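Local coordinates for DNA-binding response regulator, merR family (Colwellia psychrerythraea, PDB 3CNB), which probably binds DNA as a response regulator under phosphorylation control, this construct being its CheY-like signal receiver domain, at residues Phe9-Ile14 and Val57-Leu62; Asp16-Ala21 and Ile39-Phe44; Asp68-Cys73 and Ser100-Leu105; Val87-Gly92 and Leu105-Cys110. All blocks are in the same frame, centred on the assembly; numbering follows the deposited sequence.

Interaction 1: Phe9-Ile14 and Val57-Leu62; sequences FSILII and VVMLDL
Ile14 and Leu60 lie side by side at the C-terminal end of two neighbouring parallel strands, their CD1 methyls 4.0 Å apart. The strands, 10-14 and 57-61, run 4.7 Å apart at an angle of only 8°. The bond from Ile14 N to Met59 O, 2.8 Å long, is nearly straight at 169° and points almost head-on at the carbonyl. Bonds from Leu12 N to Val57 O and from Asp61 N to Ile14 O continue the pairing, which joins the first and third strands of the receiver domain's (βα)5 fold at the middle of its sheet. On the face carrying Ile11, Ile13, Val57 and Met59, Met59 bends at chi2 and chi3; its CG lies 4.1 Å from Ile13 CG1 before the chain leads off towards helix 117-129. The N-terminal end is slacker. There the bond from Val57 N to Ser10 O is weak at 3.3 Å, and exposed Phe9 offers only a ring edge, its CE2 3.8 Å from Val57 CG2. At the other extremity Asp61, the predicted phosphorylation site, is unmodified; CG anti to its backbone N (chi1 179°) carries the carboxylate beyond the strand pair, where OD1 forms a salt bridge with Lys113.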
loop_
_atom_site.group_PDB
_atom_site.type_symbol
_atom_site.label_atom_id
_atom_site.label_comp_id
_atom_site.label_asym_id
_atom_site.label_seq_id
_atom_site.Cartn_x
_atom_site.Cartn_y
_atom_site.Cartn_z
ATOM N N PHE A 9 8.657 7.016 -11.170
ATOM C CA PHE A 9 8.411 6.189 -9.948
ATOM C C PHE A 9 6.940 6.338 -9.566
ATOM O O PHE A 9 6.408 7.445 -9.568
ATOM C CB PHE A 9 9.363 6.613 -8.816
ATOM C CG PHE A 9 8.983 6.087 -7.449
ATOM C CD1 PHE A 9 8.743 6.968 -6.402
ATOM C CD2 PHE A 9 8.876 4.730 -7.207
ATOM C CE1 PHE A 9 8.390 6.510 -5.141
ATOM C CE2 PHE A 9 8.515 4.260 -5.952
ATOM C CZ PHE A 9 8.269 5.158 -4.920
ATOM N N SER A 10 6.287 5.221 -9.253
ATOM C CA SER A 10 4.832 5.183 -9.214
ATOM C C SER A 10 4.266 4.511 -7.959
ATOM O O SER A 10 4.700 3.432 -7.581
ATOM C CB SER A 10 4.313 4.502 -10.485
ATOM O OG SER A 10 2.929 4.681 -10.625
ATOM N N ILE A 11 3.306 5.160 -7.301
ATOM C CA ILE A 11 2.716 4.595 -6.095
ATOM C C ILE A 11 1.222 4.505 -6.271
ATOM O O ILE A 11 0.597 5.473 -6.680
ATOM C CB ILE A 11 3.023 5.447 -4.832
ATOM C CG1 ILE A 11 4.519 5.448 -4.530
ATOM C CG2 ILE A 11 2.277 4.916 -3.592
ATOM C CD1 ILE A 11 4.952 6.608 -3.668
ATOM N N LEU A 12 0.653 3.342 -5.941
ATOM C CA LEU A 12 -0.797 3.144 -5.928
ATOM C C LEU A 12 -1.311 2.996 -4.496
ATOM O O LEU A 12 -0.873 2.110 -3.746
ATOM C CB LEU A 12 -1.177 1.885 -6.751
ATOM C CG LEU A 12 -2.550 1.582 -7.383
ATOM C CD1 LEU A 12 -2.978 0.155 -7.031
ATOM C CD2 LEU A 12 -3.662 2.576 -7.060
ATOM N N ILE A 13 -2.276 3.835 -4.142
ATOM C CA ILE A 13 -2.904 3.803 -2.831
ATOM C C ILE A 13 -4.280 3.178 -2.945
ATOM O O ILE A 13 -5.132 3.692 -3.668
ATOM C CB ILE A 13 -3.030 5.237 -2.204
ATOM C CG1 ILE A 13 -1.652 5.830 -1.921
ATOM C CG2 ILE A 13 -3.882 5.234 -0.912
ATOM C CD1 ILE A 13 -1.679 7.341 -1.882
ATOM N N ILE A 14 -4.489 2.094 -2.238
ATOM C CA ILE A 14 -5.759 1.438 -2.145
ATOM C C ILE A 14 -6.441 1.738 -0.830
ATOM O O ILE A 14 -6.068 1.233 0.177
ATOM C CB ILE A 14 -5.603 -0.042 -2.328
ATOM C CG1 ILE A 14 -5.102 -0.361 -3.723
ATOM C CG2 ILE A 14 -6.854 -0.724 -2.062
ATOM C CD1 ILE A 14 -4.468 -1.632 -3.887
ATOM N N VAL A 57 5.188 0.753 -5.686
ATOM C CA VAL A 57 4.767 0.634 -4.303
ATOM C C VAL A 57 3.239 0.614 -4.246
ATOM O O VAL A 57 2.585 1.430 -4.905
ATOM C CB VAL A 57 5.293 1.834 -3.430
ATOM C CG1 VAL A 57 4.825 1.699 -1.981
ATOM C CG2 VAL A 57 6.829 1.914 -3.460
ATOM N N VAL A 58 2.659 -0.319 -3.492
ATOM C CA VAL A 58 1.236 -0.164 -3.118
ATOM C C VAL A 58 0.997 -0.076 -1.624
ATOM O O VAL A 58 1.472 -0.911 -0.830
ATOM C CB VAL A 58 0.175 -1.159 -3.797
ATOM C CG1 VAL A 58 0.637 -1.748 -5.117
ATOM C CG2 VAL A 58 -0.396 -2.208 -2.829
ATOM N N MET A 59 0.254 0.962 -1.263
ATOM C CA MET A 59 -0.238 1.152 0.079
ATOM C C MET A 59 -1.617 0.512 0.120
ATOM O O MET A 59 -2.544 0.956 -0.557
ATOM C CB MET A 59 -0.296 2.649 0.424
ATOM C CG MET A 59 1.006 3.419 0.112
ATOM S SD MET A 59 2.340 3.148 1.297
ATOM C CE MET A 59 1.581 3.753 2.774
ATOM N N LEU A 60 -1.740 -0.522 0.934
ATOM C CA LEU A 60 -2.911 -1.379 0.942
ATOM C C LEU A 60 -3.701 -1.300 2.255
ATOM O O LEU A 60 -3.247 -1.776 3.303
ATOM C CB LEU A 60 -2.462 -2.827 0.672
ATOM C CG LEU A 60 -3.516 -3.947 0.661
ATOM C CD1 LEU A 60 -4.419 -3.810 -0.540
ATOM C CD2 LEU A 60 -2.867 -5.302 0.677
ATOM N N ASP A 61 -4.890 -0.712 2.203
ATOM C CA ASP A 61 -5.773 -0.710 3.363
ATOM C C ASP A 61 -6.496 -2.063 3.468
ATOM O O ASP A 61 -7.252 -2.444 2.573
ATOM C CB ASP A 61 -6.744 0.474 3.273
ATOM C CG ASP A 61 -7.723 0.546 4.440
ATOM O OD1 ASP A 61 -7.363 0.211 5.587
ATOM O OD2 ASP A 61 -8.872 0.978 4.202
ATOM N N LEU A 62 -6.255 -2.772 4.570
ATOM C CA LEU A 62 -6.852 -4.081 4.834
ATOM C C LEU A 62 -8.309 -4.039 5.334
ATOM O O LEU A 62 -8.853 -5.061 5.788
ATOM C CB LEU A 62 -6.010 -4.856 5.858
ATOM C CG LEU A 62 -4.526 -5.108 5.659
ATOM C CD1 LEU A 62 -3.981 -6.042 6.746
ATOM C CD2 LEU A 62 -4.321 -5.680 4.268
#

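Interaction 2: Asp16-Ala21 and Ile39-Phe44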
loop_
_atom_site.group_PDB
_atom_site.type_symbol
_atom_site.label_atom_id
_atom_site.label_comp_id
_atom_site.label_asym_id
_atom_site.label_seq_id
_atom_site.Cartn_x
_atom_site.Cartn_y
_atom_site.Cartn_z
ATOM N N ASP A 16 -10.489 3.328 0.746
ATOM C CA ASP A 16 -11.809 3.910 0.543
ATOM C C ASP A 16 -12.155 5.146 1.324
ATOM O O ASP A 16 -13.099 5.800 1.008
ATOM C CB ASP A 16 -12.968 2.904 0.523
ATOM C CG ASP A 16 -13.007 2.033 1.723
ATOM O OD1 ASP A 16 -12.173 2.242 2.582
ATOM O OD2 ASP A 16 -13.836 1.153 1.827
ATOM N N ASP A 17 -11.362 5.466 2.334
ATOM C CA ASP A 17 -11.512 6.713 3.084
ATOM C C ASP A 17 -10.896 7.843 2.265
ATOM O O ASP A 17 -9.677 7.939 2.152
ATOM C CB ASP A 17 -10.848 6.579 4.456
ATOM C CG ASP A 17 -11.122 7.757 5.389
ATOM O OD1 ASP A 17 -11.466 8.870 4.942
ATOM O OD2 ASP A 17 -10.960 7.555 6.608
ATOM N N LYS A 18 -11.753 8.706 1.721
ATOM C CA LYS A 18 -11.356 9.790 0.828
ATOM C C LYS A 18 -10.431 10.832 1.463
ATOM O O LYS A 18 -9.424 11.203 0.862
ATOM C CB LYS A 18 -12.597 10.492 0.280
ATOM C CG LYS A 18 -12.545 10.829 -1.197
ATOM C CD LYS A 18 -11.845 12.142 -1.493
ATOM C CE LYS A 18 -12.048 12.538 -2.952
ATOM N NZ LYS A 18 -11.252 13.733 -3.329
ATOM N N GLU A 19 -10.787 11.307 2.657
ATOM C CA GLU A 19 -10.021 12.342 3.351
ATOM C C GLU A 19 -8.617 11.854 3.684
ATOM O O GLU A 19 -7.641 12.579 3.488
ATOM C CB GLU A 19 -10.732 12.758 4.637
ATOM C CG GLU A 19 -11.782 13.853 4.473
ATOM C CD GLU A 19 -12.192 14.455 5.821
ATOM O OE1 GLU A 19 -13.410 14.635 6.052
ATOM O OE2 GLU A 19 -11.292 14.736 6.654
ATOM N N PHE A 20 -8.542 10.618 4.186
ATOM C CA PHE A 20 -7.281 9.953 4.487
ATOM C C PHE A 20 -6.456 9.651 3.229
ATOM O O PHE A 20 -5.236 9.849 3.226
ATOM C CB PHE A 20 -7.501 8.669 5.296
ATOM C CG PHE A 20 -6.218 7.994 5.691
ATOM C CD1 PHE A 20 -5.330 8.617 6.585
ATOM C CD2 PHE A 20 -5.870 6.759 5.139
ATOM C CE1 PHE A 20 -4.120 7.993 6.918
ATOM C CE2 PHE A 20 -4.674 6.127 5.469
ATOM C CZ PHE A 20 -3.793 6.737 6.356
ATOM N N ALA A 21 -7.120 9.189 2.168
ATOM C CA ALA A 21 -6.452 8.917 0.895
ATOM C C ALA A 21 -5.818 10.164 0.300
ATOM O O ALA A 21 -4.767 10.072 -0.342
ATOM C CB ALA A 21 -7.423 8.281 -0.121
ATOM N N ILE A 39 -4.746 6.941 -6.651
ATOM C CA ILE A 39 -5.663 6.366 -5.676
ATOM C C ILE A 39 -6.719 5.477 -6.332
ATOM O O ILE A 39 -7.341 5.861 -7.317
ATOM C CB ILE A 39 -6.400 7.443 -4.826
ATOM C CG1 ILE A 39 -5.417 8.455 -4.239
ATOM C CG2 ILE A 39 -7.171 6.793 -3.706
ATOM C CD1 ILE A 39 -6.083 9.765 -3.841
ATOM N N ALA A 40 -6.903 4.293 -5.758
ATOM C CA ALA A 40 -8.034 3.452 -6.053
ATOM C C ALA A 40 -8.955 3.468 -4.828
ATOM O O ALA A 40 -8.567 3.047 -3.722
ATOM C CB ALA A 40 -7.564 2.072 -6.376
ATOM N N TYR A 41 -10.172 3.985 -5.030
ATOM C CA TYR A 41 -11.131 4.207 -3.950
ATOM C C TYR A 41 -12.042 3.033 -3.709
ATOM O O TYR A 41 -12.815 3.039 -2.756
ATOM C CB TYR A 41 -12.012 5.426 -4.253
ATOM C CG TYR A 41 -11.307 6.765 -4.179
ATOM C CD1 TYR A 41 -10.902 7.299 -2.958
ATOM C CD2 TYR A 41 -11.057 7.500 -5.333
ATOM C CE1 TYR A 41 -10.254 8.537 -2.896
ATOM C CE2 TYR A 41 -10.418 8.728 -5.281
ATOM C CZ TYR A 41 -10.019 9.239 -4.063
ATOM O OH TYR A 41 -9.391 10.464 -4.029
ATOM N N ASN A 42 -11.969 2.029 -4.574
ATOM C CA ASN A 42 -12.885 0.894 -4.485
ATOM C C ASN A 42 -12.180 -0.345 -5.013
ATOM O O ASN A 42 -11.177 -0.188 -5.697
ATOM C CB ASN A 42 -14.174 1.188 -5.279
ATOM C CG ASN A 42 -13.919 1.413 -6.750
ATOM O OD1 ASN A 42 -13.517 0.503 -7.482
ATOM N ND2 ASN A 42 -14.171 2.641 -7.203
ATOM N N PRO A 43 -12.708 -1.563 -4.731
ATOM C CA PRO A 43 -11.991 -2.783 -5.147
ATOM C C PRO A 43 -11.735 -2.960 -6.653
ATOM O O PRO A 43 -10.694 -3.516 -7.021
ATOM C CB PRO A 43 -12.867 -3.919 -4.609
ATOM C CG PRO A 43 -13.740 -3.291 -3.564
ATOM C CD PRO A 43 -13.960 -1.888 -4.014
ATOM N N PHE A 44 -12.652 -2.509 -7.516
ATOM C CA PHE A 44 -12.485 -2.704 -8.962
ATOM C C PHE A 44 -11.334 -1.859 -9.462
ATOM O O PHE A 44 -10.467 -2.333 -10.220
ATOM C CB PHE A 44 -13.756 -2.342 -9.765
ATOM C CG PHE A 44 -13.561 -2.431 -11.254
ATOM C CD1 PHE A 44 -13.820 -3.623 -11.932
ATOM C CD2 PHE A 44 -13.089 -1.329 -11.986
ATOM C CE1 PHE A 44 -13.627 -3.717 -13.319
ATOM C CE2 PHE A 44 -12.876 -1.404 -13.350
ATOM C CZ PHE A 44 -13.153 -2.606 -14.038
#
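Tyr41 packs CE1, CZ and OH against the first turn of helix 18-31, where Lys18 crosses it obliquely and brings CG to 3.7 Å from Tyr41 CE1. Farther along, the lysine chain, bent at chi2 (-85°), follows the ring to its hydroxyl, with Lys18 CE 3.5 Å from Tyr41 OH. Both polar ends then turn to Asp22 on the same helix: Lys18 NZ in a salt bridge, Tyr41 OH in a weak hydrogen bond. Deeper in, Ala21 CB touches both Tyr41 CE1 (4.0 Å) and Ile39 CG2 (3.9 Å). This joins the start of the helix to the end of strand 36-40 in the first β-α-β crossover of the receiver fold, with Asp17 as N-cap accepting a weak bond from Phe20 N. Ile39 CG2 also lies over a face of the Tyr41 ring, offset toward its rim. A serine in place of Tyr41 would probably uncover the Lys18 methylenes and Ala21 CB and deprive Asp22 of its hydroxyl partner. Ahead of the helix, Asp16 CB approaches Tyr41 O to 3.3 Å, while chi1 of 54° turns the aspartate's carboxylate away from the tyrosine, and its OD2 accepts a hydrogen bond from Val65 N.

Interaction 3: Asp68-Cys73 and Ser100-Leu105; sequences DGFSIC and SRIVAL
Helices 69-73 and 100-104 run nearly parallel, their axes 9.5 Å apart at closest approach and inclined by 18°, and the interval is filled mainly by side chains. Phe70 dominates the contact. Its ring carries the guanidinium of Arg101 flat over one face, centres 3.9 Å apart and planes 11° from parallel, a stacked cation-pi pair in which Arg101 CZ stands 21° off the ring normal. A bend at chi3 folds the arginine back over the ring, placing NH1 above its centre, while Arg101 CB packs on Phe70 CE1 at 3.7 Å. At the guanidinium's edge a water forms weak hydrogen bonds with Arg101 NH1 and Asp68 OD2. That same Asp68 oxygen caps helix 69-77, accepting weak bonds from Phe70 N and Ser71 N. The two helices flank strand 86-91 on one side of the receiver domain's central sheet, Cys73 resting on Val87 and Ile102 on Ala89. Nearer the sheet the contact is mainly apolar: Ile102 CD1 fits between Phe70 CD1 at 3.8 Å and Cys73 CB at 3.7 Å. A serine in place of Phe70 would probably leave the Arg101 guanidinium without its stacking surface and free to turn, and open a gap beside Ile102 CD1. Leu105, just past the second helix, comes in at the edge of the phenylalanine ring, its CD1 3.8 Å from Phe70 CB and 3.4 Å from Phe70 O.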
loop_
_atom_site.group_PDB
_atom_site.type_symbol
_atom_site.label_atom_id
_atom_site.label_comp_id
_atom_site.label_asym_id
_atom_site.label_seq_id
_atom_site.Cartn_x
_atom_site.Cartn_y
_atom_site.Cartn_z
ATOM N N ASP A 68 -10.895 -8.444 0.126
ATOM C CA ASP A 68 -10.086 -9.144 1.091
ATOM C C ASP A 68 -8.640 -8.707 0.840
ATOM O O ASP A 68 -8.027 -9.173 -0.102
ATOM C CB ASP A 68 -10.274 -10.640 0.850
ATOM C CG ASP A 68 -9.539 -11.519 1.854
ATOM O OD1 ASP A 68 -9.921 -12.703 1.968
ATOM O OD2 ASP A 68 -8.582 -11.070 2.509
ATOM N N GLY A 69 -8.109 -7.821 1.693
ATOM C CA GLY A 69 -6.724 -7.307 1.566
ATOM C C GLY A 69 -5.642 -8.370 1.669
ATOM O O GLY A 69 -4.574 -8.265 1.044
ATOM N N PHE A 70 -5.911 -9.413 2.443
ATOM C CA PHE A 70 -4.955 -10.514 2.609
ATOM C C PHE A 70 -4.769 -11.292 1.314
ATOM O O PHE A 70 -3.640 -11.605 0.899
ATOM C CB PHE A 70 -5.416 -11.426 3.741
ATOM C CG PHE A 70 -5.464 -10.736 5.079
ATOM C CD1 PHE A 70 -4.339 -10.711 5.908
ATOM C CD2 PHE A 70 -6.620 -10.095 5.500
ATOM C CE1 PHE A 70 -4.381 -10.058 7.149
ATOM C CE2 PHE A 70 -6.678 -9.449 6.720
ATOM C CZ PHE A 70 -5.559 -9.419 7.551
ATOM N N SER A 71 -5.894 -11.534 0.647
ATOM C CA SER A 71 -5.942 -12.213 -0.634
ATOM C C SER A 71 -5.285 -11.385 -1.750
ATOM O O SER A 71 -4.508 -11.914 -2.558
ATOM C CB SER A 71 -7.423 -12.496 -0.978
ATOM O OG SER A 71 -7.552 -13.724 -1.656
ATOM N N ILE A 72 -5.626 -10.094 -1.790
ATOM C CA ILE A 72 -5.085 -9.125 -2.741
ATOM C C ILE A 72 -3.553 -9.045 -2.613
ATOM O O ILE A 72 -2.827 -9.096 -3.617
ATOM C CB ILE A 72 -5.733 -7.737 -2.543
ATOM C CG1 ILE A 72 -7.033 -7.637 -3.349
ATOM C CG2 ILE A 72 -4.869 -6.627 -3.161
ATOM C CD1 ILE A 72 -8.243 -8.293 -2.797
ATOM N N CYS A 73 -3.070 -8.956 -1.378
ATOM C CA CYS A 73 -1.619 -8.951 -1.112
ATOM C C CYS A 73 -0.943 -10.225 -1.609
ATOM O O CYS A 73 0.095 -10.177 -2.267
ATOM C CB CYS A 73 -1.346 -8.795 0.382
ATOM S SG CYS A 73 0.426 -8.690 0.795
ATOM N N SER A 100 1.015 -10.643 11.386
ATOM C CA SER A 100 1.734 -11.863 11.029
ATOM C C SER A 100 1.226 -12.435 9.705
ATOM O O SER A 100 2.013 -12.905 8.901
ATOM C CB SER A 100 1.609 -12.911 12.134
ATOM O OG SER A 100 2.345 -12.528 13.292
ATOM N N ARG A 101 -0.088 -12.394 9.500
ATOM C CA ARG A 101 -0.715 -12.893 8.265
ATOM C C ARG A 101 -0.350 -12.048 7.068
ATOM O O ARG A 101 0.061 -12.573 6.037
ATOM C CB ARG A 101 -2.233 -12.863 8.396
ATOM C CG ARG A 101 -2.826 -14.054 9.055
ATOM C CD ARG A 101 -4.334 -13.988 8.900
ATOM N NE ARG A 101 -4.760 -14.323 7.550
ATOM C CZ ARG A 101 -5.895 -13.908 6.999
ATOM N NH1 ARG A 101 -6.725 -13.121 7.680
ATOM N NH2 ARG A 101 -6.196 -14.281 5.763
ATOM N N ILE A 102 -0.522 -10.733 7.185
ATOM C CA ILE A 102 -0.215 -9.879 6.055
ATOM C C ILE A 102 1.273 -9.934 5.649
ATOM O O ILE A 102 1.613 -9.997 4.447
ATOM C CB ILE A 102 -0.777 -8.435 6.217
ATOM C CG1 ILE A 102 -0.978 -7.783 4.842
ATOM C CG2 ILE A 102 0.112 -7.557 7.138
ATOM C CD1 ILE A 102 -2.042 -8.449 3.960
ATOM N N VAL A 103 2.158 -9.951 6.643
ATOM C CA VAL A 103 3.572 -10.035 6.380
ATOM C C VAL A 103 3.926 -11.376 5.718
ATOM O O VAL A 103 4.671 -11.408 4.720
ATOM C CB VAL A 103 4.417 -9.715 7.666
ATOM C CG1 VAL A 103 5.870 -10.046 7.458
ATOM C CG2 VAL A 103 4.254 -8.223 8.023
ATOM N N ALA A 104 3.355 -12.468 6.224
ATOM C CA ALA A 104 3.652 -13.802 5.661
ATOM C C ALA A 104 3.143 -13.930 4.221
ATOM O O ALA A 104 3.693 -14.696 3.437
ATOM C CB ALA A 104 3.043 -14.873 6.512
ATOM N N LEU A 105 2.123 -13.139 3.885
ATOM C CA LEU A 105 1.564 -13.064 2.525
ATOM C C LEU A 105 2.345 -12.166 1.564
ATOM O O LEU A 105 1.997 -12.086 0.383
ATOM C CB LEU A 105 0.084 -12.683 2.581
ATOM C CG LEU A 105 -0.776 -13.849 3.096
ATOM C CD1 LEU A 105 -2.189 -13.413 3.407
ATOM C CD2 LEU A 105 -0.792 -15.053 2.117
HETATM O O HOH W 1 -9.259 -12.783 5.424
#

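Interaction 4: Val87-Gly92 and Leu105-Cys110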
loop_
_atom_site.group_PDB
_atom_site.type_symbol
_atom_site.label_atom_id
_atom_site.label_comp_id
_atom_site.label_asym_id
_atom_site.label_seq_id
_atom_site.Cartn_x
_atom_site.Cartn_y
_atom_site.Cartn_z
ATOM N N VAL A 87 4.803 -3.802 -1.126
ATOM C CA VAL A 87 3.491 -3.712 -0.538
ATOM C C VAL A 87 3.579 -3.312 0.940
ATOM O O VAL A 87 4.170 -4.017 1.755
ATOM C CB VAL A 87 2.697 -5.047 -0.678
ATOM C CG1 VAL A 87 1.403 -4.982 0.114
ATOM C CG2 VAL A 87 2.405 -5.358 -2.159
ATOM N N ILE A 88 2.957 -2.187 1.273
ATOM C CA ILE A 88 2.859 -1.751 2.656
ATOM C C ILE A 88 1.401 -1.790 3.089
ATOM O O ILE A 88 0.586 -1.010 2.604
ATOM C CB ILE A 88 3.480 -0.329 2.830
ATOM C CG1 ILE A 88 4.983 -0.376 2.488
ATOM C CG2 ILE A 88 3.306 0.179 4.256
ATOM C CD1 ILE A 88 5.629 0.963 2.368
ATOM N N ALA A 89 1.071 -2.695 4.008
ATOM C CA ALA A 89 -0.286 -2.765 4.539
ATOM C C ALA A 89 -0.587 -1.661 5.561
ATOM O O ALA A 89 0.298 -1.189 6.264
ATOM C CB ALA A 89 -0.558 -4.138 5.150
ATOM N N MET A 90 -1.858 -1.263 5.624
ATOM C CA MET A 90 -2.380 -0.357 6.646
ATOM C C MET A 90 -3.682 -0.970 7.167
ATOM O O MET A 90 -4.412 -1.601 6.404
ATOM C CB MET A 90 -2.709 1.030 6.067
ATOM C CG MET A 90 -1.781 1.560 5.001
ATOM S SD MET A 90 -2.309 3.165 4.436
ATOM C CE MET A 90 -3.492 2.732 3.158
ATOM N N THR A 91 -3.977 -0.782 8.448
ATOM C CA THR A 91 -5.225 -1.281 9.051
ATOM C C THR A 91 -5.604 -0.491 10.308
ATOM O O THR A 91 -4.749 0.115 10.937
ATOM C CB THR A 91 -5.197 -2.824 9.326
ATOM O OG1 THR A 91 -6.523 -3.281 9.608
ATOM C CG2 THR A 91 -4.259 -3.208 10.479
ATOM N N GLY A 92 -6.892 -0.475 10.648
ATOM C CA GLY A 92 -7.372 0.178 11.870
ATOM C C GLY A 92 -6.899 -0.592 13.085
ATOM O O GLY A 92 -5.836 -0.298 13.644
ATOM N N LEU A 105 2.123 -13.139 3.885
ATOM C CA LEU A 105 1.564 -13.064 2.525
ATOM C C LEU A 105 2.345 -12.166 1.564
ATOM O O LEU A 105 1.997 -12.086 0.383
ATOM C CB LEU A 105 0.084 -12.683 2.581
ATOM C CG LEU A 105 -0.776 -13.849 3.096
ATOM C CD1 LEU A 105 -2.189 -13.413 3.407
ATOM C CD2 LEU A 105 -0.792 -15.053 2.117
ATOM N N GLY A 106 3.408 -11.515 2.058
ATOM C CA GLY A 106 4.288 -10.726 1.211
ATOM C C GLY A 106 4.411 -9.220 1.455
ATOM O O GLY A 106 5.284 -8.584 0.874
ATOM N N ALA A 107 3.556 -8.642 2.293
ATOM C CA ALA A 107 3.690 -7.232 2.707
ATOM C C ALA A 107 5.002 -7.012 3.491
ATOM O O ALA A 107 5.419 -7.895 4.231
ATOM C CB ALA A 107 2.502 -6.813 3.552
ATOM N N GLU A 108 5.640 -5.848 3.333
ATOM C CA GLU A 108 6.907 -5.562 4.058
ATOM C C GLU A 108 6.642 -5.384 5.536
ATOM O O GLU A 108 7.466 -5.728 6.396
ATOM C CB GLU A 108 7.591 -4.287 3.533
ATOM C CG GLU A 108 7.997 -4.336 2.092
ATOM C CD GLU A 108 8.900 -5.487 1.776
ATOM O OE1 GLU A 108 9.781 -5.818 2.610
ATOM O OE2 GLU A 108 8.732 -6.058 0.681
ATOM N N THR A 109 5.475 -4.820 5.811
ATOM C CA THR A 109 5.090 -4.420 7.140
ATOM C C THR A 109 3.641 -3.966 7.126
ATOM O O THR A 109 3.008 -3.885 6.068
ATOM C CB THR A 109 6.014 -3.288 7.671
ATOM O OG1 THR A 109 5.738 -3.067 9.059
ATOM C CG2 THR A 109 5.857 -1.996 6.850
ATOM N N CYS A 110 3.117 -3.681 8.310
ATOM C CA CYS A 110 1.757 -3.254 8.441
ATOM C C CYS A 110 1.678 -2.099 9.437
ATOM O O CYS A 110 2.195 -2.193 10.541
ATOM C CB CYS A 110 0.871 -4.431 8.851
ATOM S SG CYS A 110 -0.883 -4.042 9.006
HETATM O O HOH W 2 6.328 -6.324 -0.397
#
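With SG anti to its backbone N (chi1 -178°), Cys110 directs its sulfur toward strand 86-91, to 3.9 Å from Ala89 CB and 3.8 Å from Thr91 CG2; the threonine methyl sits between its own N and carbonyl carbon, OG1 having taken the anti place. This is the last β-α-β crossover of the receiver fold, in which helix 96-104 connects strand 86-91 to the parallel edge strand 109-112. Ala89 pairs with Cys110 in register, CA to CA 4.4 Å, and Ala89 N donates to Thr109 O in the carbonyl plane, with the bond bent to 144°. Val87 and Ala107 pack beside the backbone, Val87 CG1 lying 4.0 Å from Ala107 CB, while Ile102 of the crossover helix also covers Ala107. Gly106 ends that helix in a Schellman motif; its phi of 117° would jam a side chain against the preceding carbonyl oxygen. The chain then turns into the sheet, where Glu108 N donates a nearly straight bond to Val87 O (2.8 Å). A bend at chi2 brings the Glu108 carboxylate back to a water that accepts from Val87 N and donates both to Gly106 O and, at 2.6 Å, to Glu108 OE2.

All four contacts belong to one CheY-like receiver domain, built on a parallel sheet of strand order 36-40, 10-14, 57-61, 86-91, 109-112. Interaction 1 occupies its middle, and interactions 2 and 4 lie toward opposite edges, their centres about 16 Å apart and each about 10 Å from that of interaction 1. Along the chain, interaction 2 falls between the two strands of interaction 1, whereas interactions 3 and 4 alternate their segments, share Leu105 and have centres about 7 Å apart. Interaction 3 packs helices 69-77 and 96-104 together on one face of the sheet, and Ile102 joins it to interaction 4. The predicted phosphorylation site lies at the C-terminal end of strand 57-61, mid-sheet.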